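Local structure of siderophore periplasmic binding protein (5DH0) at residues Pro104-Val113 with Ile129-Asp138; Ser142-Glu150 with Ala288-Asn296. The protein probably binds the ferric form of a fuscachelin-type siderophore outside the membrane and hands it on for uptake into the cell. All blocks are in the same frame, centred on the assembly; numbering follows the deposited sequence.

Contact 1: residues Pro104-Val113 with Ile129-Asp138; sequences PDLIIGGVRV and IAPTVFFDFD
Phe137 packs beside Arg112 at the C-terminal end of two parallel strands, 106-112 and 132-137. Phe137 CG sits between the backbone N and the carbonyl carbon (chi1 65°), which swings the ring back over the neighbouring strand. Arg112 CA lies over one ring face, a CH-pi contact 4.3 Å from the Phe137 centroid. Arg112 CG touches Phe137 CZ at 3.6 Å, while its guanidinium turns to Glu49 in a salt bridge. Phe50 meets the Phe137 ring edge-to-face.

Ile107 fills the other end. Its CD1 reaches Ala130 CB at 4.0 Å and also touches Thr132 OG1. That hydroxyl donates to the carbonyl of Ala130. The Ile107 backbone is gripped twice, with N bonded to Pro131 O at 2.9 Å and O to Val133 N at 2.8 Å.

On the sheet face it shares with Ile107, Val111 uses both methyls. CG2 packs on Phe134 CD1 at 3.7 Å, and CG1 lies against Asp136 OD1 at 3.5 Å. OD2 of Asp136 is hydrogen-bonded to His116 ND1. Helix 116-126 covers this face, touching Val111, Thr132 and Phe134. Strand, helix and parallel strand form a beta-alpha-beta crossover at one edge of the five-stranded sheet.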
loop_
_atom_site.group_PDB
_atom_site.type_symbol
_atom_site.label_atom_id
_atom_site.label_comp_id
_atom_site.label_asym_id
_atom_site.label_seq_id
_atom_site.Cartn_x
_atom_site.Cartn_y
_atom_site.Cartn_z
ATOM N N PRO A 104 18.555 10.940 47.457
ATOM C CA PRO A 104 18.886 11.658 46.223
ATOM C C PRO A 104 19.006 13.142 46.464
ATOM O O PRO A 104 18.455 13.622 47.447
ATOM C CB PRO A 104 17.689 11.358 45.320
ATOM C CG PRO A 104 16.542 11.236 46.288
ATOM C CD PRO A 104 17.130 10.568 47.517
ATOM N N ASP A 105 19.707 13.857 45.587
ATOM C CA ASP A 105 19.641 15.317 45.577
ATOM C C ASP A 105 18.830 15.786 44.364
ATOM O O ASP A 105 18.524 16.977 44.221
ATOM C CB ASP A 105 21.048 15.944 45.573
ATOM C CG ASP A 105 21.894 15.522 44.373
ATOM O OD1 ASP A 105 21.479 14.618 43.614
ATOM O OD2 ASP A 105 23.002 16.084 44.200
ATOM N N LEU A 106 18.491 14.833 43.494
ATOM C CA LEU A 106 17.638 15.115 42.346
ATOM C C LEU A 106 16.916 13.860 41.867
ATOM O O LEU A 106 17.542 12.820 41.643
ATOM C CB LEU A 106 18.451 15.704 41.201
ATOM C CG LEU A 106 17.677 15.914 39.898
ATOM C CD1 LEU A 106 16.622 17.009 40.011
ATOM C CD2 LEU A 106 18.638 16.209 38.785
ATOM N N ILE A 107 15.602 13.975 41.705
ATOM C CA ILE A 107 14.769 12.916 41.147
ATOM C C ILE A 107 14.245 13.323 39.771
ATOM O O ILE A 107 13.689 14.419 39.612
ATOM C CB ILE A 107 13.597 12.614 42.066
ATOM C CG1 ILE A 107 14.109 12.281 43.466
ATOM C CG2 ILE A 107 12.757 11.480 41.505
ATOM C CD1 ILE A 107 13.035 12.361 44.530
ATOM N N ILE A 108 14.429 12.456 38.774
ATOM C CA ILE A 108 13.993 12.772 37.409
ATOM C C ILE A 108 13.147 11.652 36.769
ATOM O O ILE A 108 13.220 10.485 37.174
ATOM C CB ILE A 108 15.203 13.078 36.477
ATOM C CG1 ILE A 108 16.069 11.840 36.273
ATOM C CG2 ILE A 108 16.040 14.228 37.006
ATOM C CD1 ILE A 108 16.920 11.925 35.020
ATOM N N GLY A 109 12.335 12.021 35.777
ATOM C CA GLY A 109 11.596 11.055 34.977
ATOM C C GLY A 109 10.653 11.647 33.932
ATOM O O GLY A 109 10.301 12.828 33.976
ATOM N N GLY A 110 10.243 10.811 32.981
ATOM C CA GLY A 110 9.191 11.160 32.040
ATOM C C GLY A 110 7.792 10.822 32.547
ATOM O O GLY A 110 7.600 9.857 33.284
ATOM N N VAL A 111 6.811 11.628 32.149
ATOM C CA VAL A 111 5.412 11.375 32.486
ATOM C C VAL A 111 4.534 11.428 31.241
ATOM O O VAL A 111 4.525 12.438 30.539
ATOM C CB VAL A 111 4.862 12.411 33.502
ATOM C CG1 VAL A 111 3.378 12.206 33.719
ATOM C CG2 VAL A 111 5.589 12.320 34.817
ATOM N N ARG A 112 3.794 10.357 30.963
ATOM C CA ARG A 112 2.787 10.425 29.900
ATOM C C ARG A 112 1.812 11.580 30.176
ATOM O O ARG A 112 1.267 11.693 31.276
ATOM C CB ARG A 112 2.046 9.096 29.775
ATOM C CG ARG A 112 2.902 7.994 29.160
ATOM C CD ARG A 112 2.324 6.619 29.405
ATOM N NE ARG A 112 3.238 5.576 28.953
ATOM C CZ ARG A 112 4.223 5.091 29.698
ATOM N NH1 ARG A 112 4.423 5.559 30.922
ATOM N NH2 ARG A 112 5.016 4.151 29.218
ATOM N N VAL A 113 1.609 12.448 29.188
ATOM C CA VAL A 113 0.838 13.672 29.402
ATOM C C VAL A 113 -0.590 13.397 29.907
ATOM O O VAL A 113 -1.179 14.239 30.583
ATOM C CB VAL A 113 0.795 14.528 28.103
ATOM C CG1 VAL A 113 -0.057 13.868 27.034
ATOM C CG2 VAL A 113 0.332 15.964 28.391
ATOM N N ILE A 129 11.274 14.870 49.729
ATOM C CA ILE A 129 12.551 14.172 49.732
ATOM C C ILE A 129 13.651 14.951 49.016
ATOM O O ILE A 129 14.741 15.134 49.557
ATOM C CB ILE A 129 12.443 12.799 49.061
ATOM C CG1 ILE A 129 11.407 11.929 49.769
ATOM C CG2 ILE A 129 13.814 12.123 49.023
ATOM C CD1 ILE A 129 11.219 10.568 49.114
ATOM N N ALA A 130 13.368 15.393 47.792
ATOM C CA ALA A 130 14.383 16.058 46.973
ATOM C C ALA A 130 13.758 16.848 45.820
ATOM O O ALA A 130 12.594 16.636 45.484
ATOM C CB ALA A 130 15.379 15.019 46.436
ATOM N N PRO A 131 14.519 17.771 45.217
ATOM C CA PRO A 131 14.002 18.409 44.001
ATOM C C PRO A 131 13.573 17.372 42.954
ATOM O O PRO A 131 14.312 16.430 42.670
ATOM C CB PRO A 131 15.190 19.237 43.507
ATOM C CG PRO A 131 15.971 19.528 44.733
ATOM C CD PRO A 131 15.806 18.345 45.643
ATOM N N THR A 132 12.379 17.539 42.397
ATOM C CA THR A 132 11.841 16.558 41.467
ATOM C C THR A 132 11.486 17.159 40.110
ATOM O O THR A 132 10.707 18.114 40.029
ATOM C CB THR A 132 10.601 15.880 42.056
ATOM O OG1 THR A 132 10.942 15.277 43.310
ATOM C CG2 THR A 132 10.072 14.811 41.103
ATOM N N VAL A 133 12.058 16.595 39.047
ATOM C CA VAL A 133 11.836 17.091 37.686
ATOM C C VAL A 133 11.149 16.067 36.802
ATOM O O VAL A 133 11.745 15.048 36.449
ATOM C CB VAL A 133 13.147 17.492 36.994
ATOM C CG1 VAL A 133 12.875 17.931 35.554
ATOM C CG2 VAL A 133 13.827 18.604 37.759
ATOM N N PHE A 134 9.897 16.358 36.454
ATOM C CA PHE A 134 9.099 15.571 35.517
ATOM C C PHE A 134 8.840 16.322 34.201
ATOM O O PHE A 134 8.473 17.503 34.219
ATOM C CB PHE A 134 7.752 15.211 36.137
ATOM C CG PHE A 134 7.825 14.187 37.228
ATOM C CD1 PHE A 134 8.483 12.985 37.031
ATOM C CD2 PHE A 134 7.180 14.405 38.442
ATOM C CE1 PHE A 134 8.525 12.027 38.035
ATOM C CE2 PHE A 134 7.213 13.453 39.446
ATOM C CZ PHE A 134 7.893 12.260 39.245
ATOM N N PHE A 135 9.013 15.643 33.065
ATOM C CA PHE A 135 8.562 16.191 31.789
ATOM C C PHE A 135 7.449 15.345 31.178
ATOM O O PHE A 135 7.587 14.124 31.010
ATOM C CB PHE A 135 9.713 16.308 30.800
ATOM C CG PHE A 135 10.679 17.385 31.137
ATOM C CD1 PHE A 135 11.873 17.086 31.753
ATOM C CD2 PHE A 135 10.393 18.703 30.851
ATOM C CE1 PHE A 135 12.771 18.074 32.074
ATOM C CE2 PHE A 135 11.290 19.699 31.178
ATOM C CZ PHE A 135 12.478 19.377 31.797
ATOM N N ASP A 136 6.343 16.003 30.861
ATOM C CA ASP A 136 5.255 15.373 30.135
ATOM C C ASP A 136 5.641 15.144 28.686
ATOM O O ASP A 136 6.349 15.946 28.080
ATOM C CB ASP A 136 3.984 16.222 30.188
ATOM C CG ASP A 136 3.434 16.371 31.591
ATOM O OD1 ASP A 136 3.021 15.351 32.180
ATOM O OD2 ASP A 136 3.398 17.510 32.100
ATOM N N PHE A 137 5.179 14.037 28.134
ATOM C CA PHE A 137 5.350 13.803 26.714
ATOM C C PHE A 137 4.086 13.175 26.178
ATOM O O PHE A 137 3.365 12.485 26.895
ATOM C CB PHE A 137 6.555 12.904 26.433
ATOM C CG PHE A 137 6.411 11.506 26.973
ATOM C CD1 PHE A 137 5.963 10.474 26.158
ATOM C CD2 PHE A 137 6.733 11.221 28.298
ATOM C CE1 PHE A 137 5.829 9.184 26.659
ATOM C CE2 PHE A 137 6.600 9.931 28.800
ATOM C CZ PHE A 137 6.146 8.912 27.976
ATOM N N ASP A 138 3.813 13.437 24.914
ATOM C CA ASP A 138 2.666 12.839 24.273
ATOM C C ASP A 138 3.136 11.799 23.254
ATOM O O ASP A 138 4.226 11.905 22.703
ATOM C CB ASP A 138 1.814 13.917 23.605
ATOM C CG ASP A 138 0.577 13.352 22.960
ATOM O OD1 ASP A 138 -0.213 12.691 23.672
ATOM O OD2 ASP A 138 0.410 13.533 21.733
#

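Contact 2: residues Ser142-Glu150 with Ala288-Asn296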
loop_
_atom_site.group_PDB
_atom_site.type_symbol
_atom_site.label_atom_id
_atom_site.label_comp_id
_atom_site.label_asym_id
_atom_site.label_seq_id
_atom_site.Cartn_x
_atom_site.Cartn_y
_atom_site.Cartn_z
ATOM N N SER A 142 8.193 11.191 18.273
ATOM C CA SER A 142 9.252 12.148 18.603
ATOM C C SER A 142 9.087 12.733 20.017
ATOM O O SER A 142 10.039 13.263 20.577
ATOM C CB SER A 142 9.310 13.271 17.560
ATOM O OG SER A 142 8.116 14.041 17.531
ATOM N N GLY A 143 7.895 12.619 20.602
ATOM C CA GLY A 143 7.673 13.067 21.969
ATOM C C GLY A 143 8.632 12.454 22.985
ATOM O O GLY A 143 9.060 13.115 23.933
ATOM N N LEU A 144 8.970 11.186 22.771
ATOM C CA LEU A 144 9.876 10.432 23.631
ATOM C C LEU A 144 11.309 10.958 23.609
ATOM O O LEU A 144 11.855 11.353 24.646
ATOM C CB LEU A 144 9.884 8.958 23.213
ATOM C CG LEU A 144 8.934 8.001 23.923
ATOM C CD1 LEU A 144 9.032 6.595 23.314
ATOM C CD2 LEU A 144 9.280 7.963 25.404
ATOM N N ARG A 145 11.922 10.960 22.423
ATOM C CA ARG A 145 13.327 11.311 22.330
ATOM C C ARG A 145 13.508 12.795 22.662
ATOM O O ARG A 145 14.585 13.211 23.110
ATOM C CB ARG A 145 13.894 10.961 20.951
ATOM C CG ARG A 145 13.184 11.592 19.766
ATOM C CD ARG A 145 13.753 11.037 18.456
ATOM N NE ARG A 145 13.006 11.505 17.290
ATOM C CZ ARG A 145 12.002 10.840 16.728
ATOM N NH1 ARG A 145 11.622 9.657 17.204
ATOM N NH2 ARG A 145 11.386 11.355 15.677
ATOM N N ASN A 146 12.445 13.583 22.504
ATOM C CA ASN A 146 12.510 14.990 22.903
ATOM C C ASN A 146 12.370 15.182 24.425
ATOM O O ASN A 146 12.968 16.093 25.004
ATOM C CB ASN A 146 11.453 15.815 22.154
ATOM C CG ASN A 146 11.954 16.297 20.794
ATOM O OD1 ASN A 146 12.896 17.094 20.723
ATOM N ND2 ASN A 146 11.342 15.801 19.707
ATOM N N MET A 147 11.598 14.321 25.074
ATOM C CA MET A 147 11.488 14.357 26.532
ATOM C C MET A 147 12.817 13.956 27.192
ATOM O O MET A 147 13.233 14.561 28.182
ATOM C CB MET A 147 10.340 13.454 27.003
ATOM C CG MET A 147 10.251 13.257 28.515
ATOM S SD MET A 147 11.129 11.767 29.074
ATOM C CE MET A 147 10.289 10.516 28.114
ATOM N N THR A 148 13.497 12.950 26.650
ATOM C CA THR A 148 14.743 12.526 27.274
ATOM C C THR A 148 15.853 13.517 26.955
ATOM O O THR A 148 16.836 13.602 27.690
ATOM C CB THR A 148 15.199 11.107 26.844
ATOM O OG1 THR A 148 15.274 11.037 25.416
ATOM C CG2 THR A 148 14.255 10.049 27.365
ATOM N N LEU A 149 15.704 14.253 25.856
ATOM C CA LEU A 149 16.603 15.366 25.571
ATOM C C LEU A 149 16.529 16.406 26.703
ATOM O O LEU A 149 17.554 16.921 27.144
ATOM C CB LEU A 149 16.262 16.013 24.224
ATOM C CG LEU A 149 16.919 17.366 23.954
ATOM C CD1 LEU A 149 18.417 17.177 23.787
ATOM C CD2 LEU A 149 16.324 18.067 22.731
ATOM N N GLU A 150 15.324 16.699 27.188
ATOM C CA GLU A 150 15.154 17.669 28.275
ATOM C C GLU A 150 15.767 17.207 29.591
ATOM O O GLU A 150 16.400 17.991 30.306
ATOM C CB GLU A 150 13.666 17.983 28.506
ATOM C CG GLU A 150 13.023 18.756 27.378
ATOM C CD GLU A 150 13.759 20.046 27.085
ATOM O OE1 GLU A 150 14.410 20.594 28.010
ATOM O OE2 GLU A 150 13.705 20.505 25.922
ATOM N N ALA A 288 12.340 1.148 20.095
ATOM C CA ALA A 288 11.621 2.090 20.944
ATOM C C ALA A 288 12.098 3.549 20.745
ATOM O O ALA A 288 11.332 4.489 20.942
ATOM C CB ALA A 288 11.751 1.676 22.403
ATOM N N ALA A 289 13.356 3.718 20.354
ATOM C CA ALA A 289 13.944 5.036 20.118
ATOM C C ALA A 289 13.628 5.997 21.258
ATOM O O ALA A 289 12.961 7.013 21.064
ATOM C CB ALA A 289 13.456 5.610 18.797
ATOM N N ARG A 290 14.092 5.660 22.453
ATOM C CA ARG A 290 13.820 6.492 23.612
ATOM C C ARG A 290 14.678 7.756 23.626
ATOM O O ARG A 290 14.284 8.745 24.213
ATOM C CB ARG A 290 14.022 5.682 24.888
ATOM C CG ARG A 290 12.902 4.688 25.130
ATOM C CD ARG A 290 13.045 4.030 26.469
ATOM N NE ARG A 290 11.833 3.326 26.877
ATOM C CZ ARG A 290 11.578 2.961 28.132
ATOM N NH1 ARG A 290 12.449 3.241 29.090
ATOM N NH2 ARG A 290 10.450 2.325 28.429
ATOM N N THR A 291 15.841 7.725 22.975
ATOM C CA THR A 291 16.724 8.897 22.916
ATOM C C THR A 291 17.160 9.172 21.478
ATOM O O THR A 291 16.932 8.333 20.586
ATOM C CB THR A 291 17.988 8.704 23.797
ATOM O OG1 THR A 291 18.809 7.667 23.232
ATOM C CG2 THR A 291 17.606 8.335 25.246
ATOM N N TYR A 292 17.806 10.321 21.241
ATOM C CA TYR A 292 18.237 10.622 19.875
ATOM C C TYR A 292 19.355 9.670 19.464
ATOM O O TYR A 292 19.464 9.298 18.293
ATOM C CB TYR A 292 18.650 12.094 19.722
ATOM C CG TYR A 292 17.452 12.981 19.376
ATOM C CD1 TYR A 292 16.891 12.947 18.105
ATOM C CD2 TYR A 292 16.866 13.814 20.323
ATOM C CE1 TYR A 292 15.796 13.727 17.785
ATOM C CE2 TYR A 292 15.773 14.595 20.007
ATOM C CZ TYR A 292 15.243 14.545 18.738
ATOM O OH TYR A 292 14.158 15.311 18.406
ATOM N N ALA A 293 20.142 9.216 20.436
ATOM C CA ALA A 293 21.190 8.236 20.144
ATOM C C ALA A 293 20.594 6.892 19.717
ATOM O O ALA A 293 21.094 6.230 18.806
ATOM C CB ALA A 293 22.101 8.059 21.351
ATOM N N GLN A 294 19.511 6.490 20.367
ATOM C CA GLN A 294 18.843 5.249 19.984
ATOM C C GLN A 294 18.217 5.425 18.609
ATOM O O GLN A 294 18.365 4.563 17.736
ATOM C CB GLN A 294 17.788 4.847 21.021
ATOM C CG GLN A 294 18.382 4.209 22.254
ATOM C CD GLN A 294 17.329 3.801 23.259
ATOM O OE1 GLN A 294 16.154 3.625 22.912
ATOM N NE2 GLN A 294 17.747 3.613 24.507
ATOM N N ALA A 295 17.528 6.549 18.417
ATOM C CA ALA A 295 16.953 6.883 17.116
ATOM C C ALA A 295 18.020 6.870 16.007
ATOM O O ALA A 295 17.747 6.442 14.883
ATOM C CB ALA A 295 16.259 8.234 17.173
ATOM N N ASN A 296 19.241 7.297 16.317
ATOM C CA ASN A 296 20.305 7.217 15.307
ATOM C C ASN A 296 20.730 5.780 14.994
ATOM O O ASN A 296 20.971 5.437 13.841
ATOM C CB ASN A 296 21.523 8.057 15.730
ATOM C CG ASN A 296 21.375 9.527 15.342
ATOM O OD1 ASN A 296 21.114 9.839 14.189
ATOM N ND2 ASN A 296 21.534 10.429 16.305
HETATM O O HOH W 1 17.150 12.256 23.267
HETATM O O HOH W 2 11.478 8.959 20.122
#
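Arg145 and Thr148 both place their first side-chain branch between the backbone N and the carbonyl carbon: CG of Arg145 at chi1 57°, OG1 of Thr148 at 54°. The Arg145 chain then runs extended from CG to NE and crosses the Tyr292 ring. Its CD lies over one ring face, 3.8 Å from the Tyr292 centroid, in a CH-pi contact. The guanidinium stands steeply to the ring, 77° between planes, with Tyr292 CE1 at its edge. Glu209 takes NH2 in a salt bridge. The Thr148 hydroxyl donates to Arg290 O at 2.8 Å.

Helix 142-154 follows the N-terminal parallel sheet, and the start of the C-terminal helix 292-307 packs on it where the two lobes meet. Helix 206-213 of the second lobe adds Ile210 against Arg145. The long helix 158-178, touched by Asn146, Leu149 and Tyr292, joins the lobes, as in other siderophore-binding proteins of the family. Thr291 N-caps helix 292-307; its OG1 accepts from Gln294 N at 3.2 Å and also hydrogen-bonds Glu57. A water donates to Arg145 O at 2.7 Å and accepts from Tyr292 N at 2.9 Å.

Tyr292 OH donates weakly to Asn146 OD1 at 3.2 Å and has another weak bond, to Gln165. With an alanine here, the Arg145 chain would probably lose the ring it lies against and Asn146 OD1 its weak partner, although Glu209 would still hold the guanidinium.

The chain has already laid down strands 45-47, 64-66 and 86-88 of the parallel sheet when it reaches 106-112. Contact 1 closes a short loop from there through helix 116-126 to strand 132-137. A short turn leads into helix 142-154, where contact 2 begins. Contact 2 closes a much longer loop, through helix 158-178 and the mixed sheet to the start of helix 292-307. The two loops follow in series and neither nests nor crosses. The contacts touch: Met147 CE packs on Phe137 CD2 at 3.6 Å, and Glu150 CB on Phe135 CE1 at 3.7 Å. Helix 142-154 thus packs on the sheet face that carries Phe135, with the start of helix 292-307 against it.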